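PDB 3WWX: S12 family peptidase from Streptomyces sp. 82F2, which probably hydrolyses amide bonds with D-stereospecificity, as a serine hydrolase of the beta-lactamase-like S12 peptidase family. Local coordinates for residues P207-L215 / N325-D333; L265-Q273 / G282-D290. One frame throughout, in Å; residues are numbered along the deposited sequence.

In the fold
Both contacts reach the large antiparallel sheet of the beta-lactamase-like fold, on opposite sides of the chain's centre. Contact 1 starts from the end of strand 320-326 and forms one wall of the pocket that holds octane 1,8-diamine; S213, L215 and D329 are among the pocket's eight residues. Contact 2 lies at the sheet edge formed by 272-273, where helix 262-268 turns into the hairpin 272-273/282-283. Along the chain, contact 2 is nested inside the loop that contact 1 closes. Their centres are 28 Å apart and their nearest atoms about 10 Å, so they do not touch, although both reach the same sheet.

Contact 1 (P207-L215 / N325-D333); sequences PSSPAYSKL and NFNADWAGD. With DIA (octane 1,8-diamine), chain B.
One wall of the octane 1,8-diamine pocket is built here, where strand 212-213 meets the loop after strand 320-326 through a single backbone bridge, Y212 to A328. Y212 N donates to N327 O (2.9 Å), while the return bond from D329 N to Y212 O is weak. N327 lies alongside Y212, amide and ring planes 81° apart, and its ND2 donates to P210 O at 3.0 Å; its OD1 accepts from G24 N, so both ends of the amide are held. On the pocket side, S213 OG donates to the syn lone pair of D329 OD2 (2.7 Å) and also accepts from L215 N in an ST turn. D329 OD2 takes a further bond from G307 N, and water 1 links D329 OD1 to K214 N, which fixes the carboxylate at both oxygens. The ligand runs past this group, its C2 3.5 Å from D329 OD2. K214, extended beyond CG, crosses W330 at about a right angle: CE stands over the five-membered ring, 3.7 Å from its centroid, and NZ makes a cation-pi contact with the same ring. A328 CB packs on the opposite indole face. Strand 224-225 pairs antiparallel with 212-213 through backbone bonding of S213 with H224, and F326, at the end of its strand, packs on strand 24-31 and helix 334-343.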
loop_
_atom_site.group_PDB
_atom_site.type_symbol
_atom_site.label_atom_id
_atom_site.label_comp_id
_atom_site.label_asym_id
_atom_site.label_seq_id
_atom_site.Cartn_x
_atom_site.Cartn_y
_atom_site.Cartn_z
ATOM N N PRO A 207 7.470 -6.419 -18.316
ATOM C CA PRO A 207 6.311 -7.200 -18.725
ATOM C C PRO A 207 5.102 -6.891 -17.848
ATOM O O PRO A 207 5.252 -6.545 -16.682
ATOM C CB PRO A 207 6.771 -8.650 -18.518
ATOM C CG PRO A 207 7.947 -8.588 -17.669
ATOM C CD PRO A 207 8.381 -7.202 -17.473
ATOM N N SER A 208 3.918 -6.990 -18.428
ATOM C CA SER A 208 2.705 -6.873 -17.645
ATOM C C SER A 208 1.584 -7.581 -18.361
ATOM O O SER A 208 1.608 -7.718 -19.595
ATOM C CB SER A 208 2.380 -5.400 -17.409
ATOM O OG SER A 208 2.212 -4.725 -18.644
ATOM N N SER A 209 0.616 -8.059 -17.597
ATOM C CA SER A 209 -0.632 -8.541 -18.126
ATOM C C SER A 209 -1.680 -7.448 -17.928
ATOM O O SER A 209 -1.462 -6.511 -17.163
ATOM C CB SER A 209 -1.042 -9.811 -17.375
ATOM O OG SER A 209 -0.132 -10.872 -17.651
ATOM N N PRO A 210 -2.839 -7.585 -18.572
ATOM C CA PRO A 210 -3.890 -6.589 -18.358
ATOM C C PRO A 210 -4.401 -6.606 -16.917
ATOM O O PRO A 210 -4.173 -7.575 -16.179
ATOM C CB PRO A 210 -5.003 -7.029 -19.316
ATOM C CG PRO A 210 -4.335 -7.897 -20.331
ATOM C CD PRO A 210 -3.240 -8.592 -19.570
ATOM N N ALA A 211 -5.100 -5.547 -16.524
ATOM C CA ALA A 211 -5.744 -5.453 -15.226
ATOM C C ALA A 211 -7.234 -5.278 -15.454
ATOM O O ALA A 211 -7.634 -4.501 -16.311
ATOM C CB ALA A 211 -5.185 -4.259 -14.464
ATOM N N TYR A 212 -8.052 -6.006 -14.690
ATOM C CA TYR A 212 -9.480 -6.072 -14.937
ATOM C C TYR A 212 -10.298 -5.688 -13.711
ATOM O O TYR A 212 -9.962 -6.067 -12.572
ATOM C CB TYR A 212 -9.886 -7.487 -15.348
ATOM C CG TYR A 212 -9.200 -8.012 -16.586
ATOM C CD1 TYR A 212 -9.667 -7.667 -17.856
ATOM C CD2 TYR A 212 -8.108 -8.861 -16.497
ATOM C CE1 TYR A 212 -9.051 -8.165 -18.991
ATOM C CE2 TYR A 212 -7.485 -9.365 -17.624
ATOM C CZ TYR A 212 -7.967 -9.014 -18.873
ATOM O OH TYR A 212 -7.369 -9.525 -20.003
ATOM N N SER A 213 -11.403 -4.971 -13.945
ATOM C CA SER A 213 -12.308 -4.541 -12.894
ATOM C C SER A 213 -13.749 -4.542 -13.355
ATOM O O SER A 213 -14.023 -4.398 -14.544
ATOM C CB SER A 213 -11.941 -3.116 -12.459
ATOM O OG SER A 213 -12.727 -2.663 -11.372
ATOM N N LYS A 214 -14.667 -4.717 -12.418
ATOM C CA LYS A 214 -16.081 -4.503 -12.704
ATOM C C LYS A 214 -16.589 -3.100 -12.343
ATOM O O LYS A 214 -17.699 -2.756 -12.693
ATOM C CB LYS A 214 -16.932 -5.579 -12.029
ATOM C CG LYS A 214 -16.664 -6.972 -12.596
ATOM C CD LYS A 214 -17.494 -8.057 -11.922
ATOM C CE LYS A 214 -17.194 -9.410 -12.533
ATOM N NZ LYS A 214 -17.914 -10.511 -11.820
ATOM N N LEU A 215 -15.775 -2.279 -11.697
ATOM C CA LEU A 215 -16.189 -0.903 -11.387
ATOM C C LEU A 215 -17.559 -0.916 -10.681
ATOM O O LEU A 215 -18.414 -0.053 -10.906
ATOM C CB LEU A 215 -16.261 -0.066 -12.669
ATOM C CG LEU A 215 -14.973 0.025 -13.490
ATOM C CD1 LEU A 215 -15.191 0.850 -14.766
ATOM C CD2 LEU A 215 -13.833 0.624 -12.705
ATOM N N ASN A 325 0.321 -10.835 -6.959
ATOM C CA ASN A 325 -0.723 -10.001 -7.542
ATOM C C ASN A 325 -1.797 -10.823 -8.230
ATOM O O ASN A 325 -1.486 -11.812 -8.923
ATOM C CB ASN A 325 -0.104 -9.019 -8.550
ATOM C CG ASN A 325 -1.127 -8.045 -9.126
ATOM O OD1 ASN A 325 -1.598 -8.194 -10.258
ATOM N ND2 ASN A 325 -1.493 -7.040 -8.343
ATOM N N PHE A 326 -3.038 -10.380 -8.066
ATOM C CA PHE A 326 -4.163 -10.835 -8.871
ATOM C C PHE A 326 -4.589 -9.681 -9.763
ATOM O O PHE A 326 -4.717 -8.549 -9.289
ATOM C CB PHE A 326 -5.363 -11.186 -7.984
ATOM C CG PHE A 326 -5.095 -12.243 -6.934
ATOM C CD1 PHE A 326 -4.182 -13.257 -7.145
ATOM C CD2 PHE A 326 -5.810 -12.224 -5.761
ATOM C CE1 PHE A 326 -3.968 -14.228 -6.179
ATOM C CE2 PHE A 326 -5.610 -13.203 -4.780
ATOM C CZ PHE A 326 -4.689 -14.201 -5.005
ATOM N N ASN A 327 -4.891 -9.962 -11.037
ATOM C CA ASN A 327 -5.311 -8.911 -11.981
ATOM C C ASN A 327 -6.833 -8.833 -12.145
ATOM O O ASN A 327 -7.343 -8.382 -13.181
ATOM C CB ASN A 327 -4.611 -9.057 -13.326
ATOM C CG ASN A 327 -5.009 -10.306 -14.062
ATOM O OD1 ASN A 327 -5.697 -11.173 -13.519
ATOM N ND2 ASN A 327 -4.597 -10.389 -15.325
ATOM N N ALA A 328 -7.555 -9.263 -11.119
ATOM C CA ALA A 328 -8.979 -8.947 -10.989
ATOM C C ALA A 328 -9.146 -8.396 -9.601
ATOM O O ALA A 328 -8.534 -8.893 -8.647
ATOM C CB ALA A 328 -9.833 -10.173 -11.169
ATOM N N ASP A 329 -9.985 -7.390 -9.456
ATOM C CA ASP A 329 -10.178 -6.800 -8.139
ATOM C C ASP A 329 -11.455 -7.279 -7.458
ATOM O O ASP A 329 -11.798 -6.776 -6.386
ATOM C CB ASP A 329 -10.108 -5.278 -8.200
ATOM C CG ASP A 329 -11.092 -4.676 -9.178
ATOM O OD1 ASP A 329 -12.088 -5.335 -9.545
ATOM O OD2 ASP A 329 -10.865 -3.518 -9.580
ATOM N N TRP A 330 -12.128 -8.265 -8.051
ATOM C CA TRP A 330 -13.399 -8.786 -7.537
ATOM C C TRP A 330 -13.311 -10.244 -7.109
ATOM O O TRP A 330 -14.305 -10.810 -6.627
ATOM C CB TRP A 330 -14.501 -8.662 -8.595
ATOM C CG TRP A 330 -14.347 -9.629 -9.745
ATOM C CD1 TRP A 330 -14.786 -10.928 -9.796
ATOM C CD2 TRP A 330 -13.694 -9.392 -10.997
ATOM N NE1 TRP A 330 -14.444 -11.506 -10.987
ATOM C CE2 TRP A 330 -13.776 -10.579 -11.750
ATOM C CE3 TRP A 330 -13.049 -8.285 -11.557
ATOM C CZ2 TRP A 330 -13.237 -10.694 -13.008
ATOM C CZ3 TRP A 330 -12.524 -8.402 -12.809
ATOM C CH2 TRP A 330 -12.619 -9.588 -13.530
ATOM N N ALA A 331 -12.145 -10.854 -7.281
ATOM C CA ALA A 331 -11.992 -12.277 -7.036
ATOM C C ALA A 331 -10.595 -12.590 -6.552
ATOM O O ALA A 331 -9.676 -11.788 -6.724
ATOM C CB ALA A 331 -12.279 -13.052 -8.287
ATOM N N GLY A 332 -10.451 -13.775 -5.959
ATOM C CA GLY A 332 -9.180 -14.242 -5.445
ATOM C C GLY A 332 -9.011 -13.885 -3.985
ATOM O O GLY A 332 -9.227 -12.753 -3.576
ATOM N N ASP A 333 -8.589 -14.866 -3.209
ATOM C CA ASP A 333 -8.355 -14.714 -1.784
ATOM C C ASP A 333 -6.843 -14.634 -1.526
ATOM O O ASP A 333 -6.137 -15.633 -1.573
ATOM C CB ASP A 333 -8.987 -15.912 -1.082
ATOM C CG ASP A 333 -8.942 -15.810 0.423
ATOM O OD1 ASP A 333 -8.085 -15.082 0.945
ATOM O OD2 ASP A 333 -9.773 -16.470 1.084
HETATM N N1 DIA B . -14.328 -0.319 -8.403
HETATM C C1 DIA B . -13.214 0.306 -9.036
HETATM C C2 DIA B . -11.838 -0.246 -8.731
HETATM C C3 DIA B . -11.666 -0.780 -7.347
HETATM C C4 DIA B . -10.657 -0.090 -6.455
HETATM C C5 DIA B . -9.584 -1.026 -5.965
HETATM C C6 DIA B . -10.104 -2.305 -5.356
HETATM C C7 DIA B . -8.992 -3.256 -5.047
HETATM C C8 DIA B . -9.557 -4.396 -4.244
HETATM N N8 DIA B . -8.678 -5.506 -4.366
HETATM O O HOH W 1 -14.602 -4.827 -9.488
#

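Contact 2 (L265-Q273 / G282-D290); sequences LNEMTTTVQ and GYGLGLMKD
This is a helix-to-hairpin junction at the edge of the large sheet: helix 262-268 ends, the chain turns, and the short, weakly bonded edge strand about 272-273 pairs antiparallel with 282-283 at V272 and Y283. These two form a hydrogen-bonded pair, V272 N to Y283 O at 2.8 Å and Y283 N to V272 O at 2.9 Å. A third backbone bond, L285 N to M268 O (3.0 Å, 166° at the hydrogen), ties the last turn of the helix to the loop. G284 CA also approaches M268 O in a CA-H...O contact. At the helix end T269 OG1 and T269 N reach L265 O from opposite faces of its carbonyl plane.

L285, M268 and L287 pack between the helix end and the loop. L285 lays CD1 against E267 O (3.5 Å) and its CB against M268 CG. The M268 chain leaves with CG anti to the backbone N (chi1 -166°), crosses L287 at about a right angle with CG 4.0 Å from L287 CD2, then bends at chi3 to set CE beside L285 O. T271 turns its two branches to different partners: CG2 lies against the backbone at G284 N (3.7 Å), while OG1 meets K289 CE at 3.4 Å where the two side chains cross, and water 2 bridges T271 OG1 to K289 NZ.

M268 and L285 pack on helix 55-68, M268 also on L254 of helix 244-255. T269, T271, L287 and K289 gather on W299 of strand 297-305, while the Y283 hydroxyl is hydrogen-bonded to H301 of that strand.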
loop_
_atom_site.group_PDB
_atom_site.type_symbol
_atom_site.label_atom_id
_atom_site.label_comp_id
_atom_site.label_asym_id
_atom_site.label_seq_id
_atom_site.Cartn_x
_atom_site.Cartn_y
_atom_site.Cartn_z
ATOM N N LEU A 265 12.790 1.670 13.214
ATOM C CA LEU A 265 12.072 0.436 12.932
ATOM C C LEU A 265 11.192 0.020 14.110
ATOM O O LEU A 265 10.113 -0.556 13.950
ATOM C CB LEU A 265 13.045 -0.683 12.560
ATOM C CG LEU A 265 12.436 -2.001 12.070
ATOM C CD1 LEU A 265 11.485 -1.785 10.898
ATOM C CD2 LEU A 265 13.529 -2.947 11.673
ATOM N N ASN A 266 11.644 0.311 15.327
ATOM C CA ASN A 266 10.815 0.034 16.494
ATOM C C ASN A 266 9.504 0.838 16.476
ATOM O O ASN A 266 8.442 0.313 16.813
ATOM C CB ASN A 266 11.561 0.397 17.774
ATOM C CG ASN A 266 10.755 0.087 19.008
ATOM O OD1 ASN A 266 10.383 -1.067 19.252
ATOM N ND2 ASN A 266 10.460 1.119 19.794
ATOM N N GLU A 267 9.585 2.109 16.105
ATOM C CA GLU A 267 8.386 2.939 15.961
ATOM C C GLU A 267 7.488 2.377 14.869
ATOM O O GLU A 267 6.279 2.319 15.037
ATOM C CB GLU A 267 8.757 4.388 15.673
ATOM C CG GLU A 267 9.338 5.095 16.917
ATOM C CD GLU A 267 9.583 6.589 16.744
ATOM O OE1 GLU A 267 8.937 7.230 15.893
ATOM O OE2 GLU A 267 10.439 7.138 17.485
ATOM N N MET A 268 8.089 1.957 13.763
ATOM C CA MET A 268 7.317 1.449 12.642
ATOM C C MET A 268 6.532 0.208 13.019
ATOM O O MET A 268 5.413 0.006 12.540
ATOM C CB MET A 268 8.233 1.123 11.473
ATOM C CG MET A 268 7.472 0.904 10.178
ATOM S SD MET A 268 8.595 0.595 8.806
ATOM C CE MET A 268 7.739 1.486 7.509
ATOM N N THR A 269 7.130 -0.631 13.868
ATOM C CA THR A 269 6.527 -1.890 14.282
ATOM C C THR A 269 5.774 -1.783 15.617
ATOM O O THR A 269 5.384 -2.807 16.181
ATOM C CB THR A 269 7.575 -3.012 14.400
ATOM O OG1 THR A 269 8.598 -2.620 15.330
ATOM C CG2 THR A 269 8.189 -3.307 13.056
ATOM N N THR A 270 5.535 -0.560 16.089
ATOM C CA THR A 270 4.643 -0.337 17.216
ATOM C C THR A 270 3.225 -0.233 16.671
ATOM O O THR A 270 2.872 0.741 16.002
ATOM C CB THR A 270 5.032 0.921 17.981
ATOM O OG1 THR A 270 6.344 0.734 18.526
ATOM C CG2 THR A 270 4.040 1.190 19.117
ATOM N N THR A 271 2.436 -1.259 16.934
ATOM C CA THR A 271 1.151 -1.419 16.270
ATOM C C THR A 271 -0.051 -1.061 17.129
ATOM O O THR A 271 -0.005 -1.123 18.371
ATOM C CB THR A 271 0.950 -2.858 15.755
ATOM O OG1 THR A 271 1.052 -3.781 16.841
ATOM C CG2 THR A 271 1.996 -3.224 14.701
ATOM N N VAL A 272 -1.122 -0.688 16.429
ATOM C CA VAL A 272 -2.438 -0.464 17.006
ATOM C C VAL A 272 -3.291 -1.680 16.670
ATOM O O VAL A 272 -3.260 -2.183 15.549
ATOM C CB VAL A 272 -3.087 0.808 16.384
ATOM C CG1 VAL A 272 -4.479 1.045 16.938
ATOM C CG2 VAL A 272 -2.199 2.009 16.631
ATOM N N GLN A 273 -4.072 -2.168 17.627
ATOM C CA GLN A 273 -5.016 -3.240 17.325
ATOM C C GLN A 273 -6.168 -2.632 16.545
ATOM O O GLN A 273 -6.780 -1.666 16.993
ATOM C CB GLN A 273 -5.531 -3.916 18.602
ATOM C CG GLN A 273 -4.742 -5.156 18.996
ATOM C CD GLN A 273 -5.291 -5.841 20.239
ATOM O OE1 GLN A 273 -5.994 -5.228 21.042
ATOM N NE2 GLN A 273 -4.966 -7.119 20.399
ATOM N N GLY A 282 -2.297 -6.115 13.680
ATOM C CA GLY A 282 -1.942 -4.795 14.150
ATOM C C GLY A 282 -1.512 -3.924 12.989
ATOM O O GLY A 282 -1.030 -4.441 11.965
ATOM N N TYR A 283 -1.715 -2.618 13.127
ATOM C CA TYR A 283 -1.245 -1.672 12.112
ATOM C C TYR A 283 -0.271 -0.706 12.755
ATOM O O TYR A 283 -0.615 -0.036 13.748
ATOM C CB TYR A 283 -2.423 -0.931 11.473
ATOM C CG TYR A 283 -2.065 -0.288 10.144
ATOM C CD1 TYR A 283 -1.376 0.900 10.097
ATOM C CD2 TYR A 283 -2.413 -0.895 8.939
ATOM C CE1 TYR A 283 -1.010 1.477 8.887
ATOM C CE2 TYR A 283 -2.062 -0.323 7.717
ATOM C CZ TYR A 283 -1.372 0.864 7.699
ATOM O OH TYR A 283 -1.058 1.426 6.483
ATOM N N GLY A 284 0.941 -0.641 12.211
ATOM C CA GLY A 284 1.980 0.242 12.699
ATOM C C GLY A 284 2.093 1.468 11.815
ATOM O O GLY A 284 1.071 2.066 11.487
ATOM N N LEU A 285 3.307 1.843 11.419
ATOM C CA LEU A 285 3.471 3.035 10.592
ATOM C C LEU A 285 3.560 2.606 9.138
ATOM O O LEU A 285 4.622 2.267 8.640
ATOM C CB LEU A 285 4.685 3.865 11.021
ATOM C CG LEU A 285 4.667 4.261 12.509
ATOM C CD1 LEU A 285 5.919 5.063 12.857
ATOM C CD2 LEU A 285 3.407 5.015 12.931
ATOM N N GLY A 286 2.420 2.596 8.455
ATOM C CA GLY A 286 2.381 2.143 7.060
ATOM C C GLY A 286 2.802 0.682 6.887
ATOM O O GLY A 286 3.388 0.308 5.853
ATOM N N LEU A 287 2.536 -0.133 7.905
ATOM C CA LEU A 287 2.992 -1.524 7.946
ATOM C C LEU A 287 2.067 -2.301 8.843
ATOM O O LEU A 287 1.676 -1.786 9.882
ATOM C CB LEU A 287 4.421 -1.566 8.488
ATOM C CG LEU A 287 5.112 -2.926 8.463
ATOM C CD1 LEU A 287 5.456 -3.377 7.035
ATOM C CD2 LEU A 287 6.363 -2.870 9.307
ATOM N N MET A 288 1.705 -3.518 8.459
ATOM C CA MET A 288 0.765 -4.337 9.223
ATOM C C MET A 288 1.434 -5.603 9.704
ATOM O O MET A 288 2.338 -6.087 9.047
ATOM C CB MET A 288 -0.387 -4.754 8.319
ATOM C CG MET A 288 -1.439 -3.723 8.187
ATOM S SD MET A 288 -2.910 -4.384 7.392
ATOM C CE MET A 288 -2.224 -4.908 5.822
ATOM N N LYS A 289 0.976 -6.122 10.844
ATOM C CA LYS A 289 1.392 -7.440 11.317
ATOM C C LYS A 289 0.179 -8.352 11.419
ATOM O O LYS A 289 -0.946 -7.895 11.620
ATOM C CB LYS A 289 2.096 -7.356 12.673
ATOM C CG LYS A 289 1.182 -7.210 13.856
ATOM C CD LYS A 289 1.925 -7.299 15.190
ATOM C CE LYS A 289 0.944 -7.133 16.324
ATOM N NZ LYS A 289 1.591 -7.186 17.662
ATOM N N ASP A 290 0.405 -9.651 11.270
ATOM C CA ASP A 290 -0.660 -10.634 11.422
ATOM C C ASP A 290 0.008 -11.888 11.922
ATOM O O ASP A 290 1.136 -12.168 11.561
ATOM C CB ASP A 290 -1.351 -10.873 10.078
ATOM C CG ASP A 290 -2.645 -11.680 10.199
ATOM O OD1 ASP A 290 -3.107 -11.948 11.326
ATOM O OD2 ASP A 290 -3.195 -12.012 9.128
HETATM O O HOH W 2 3.332 -4.847 17.924
#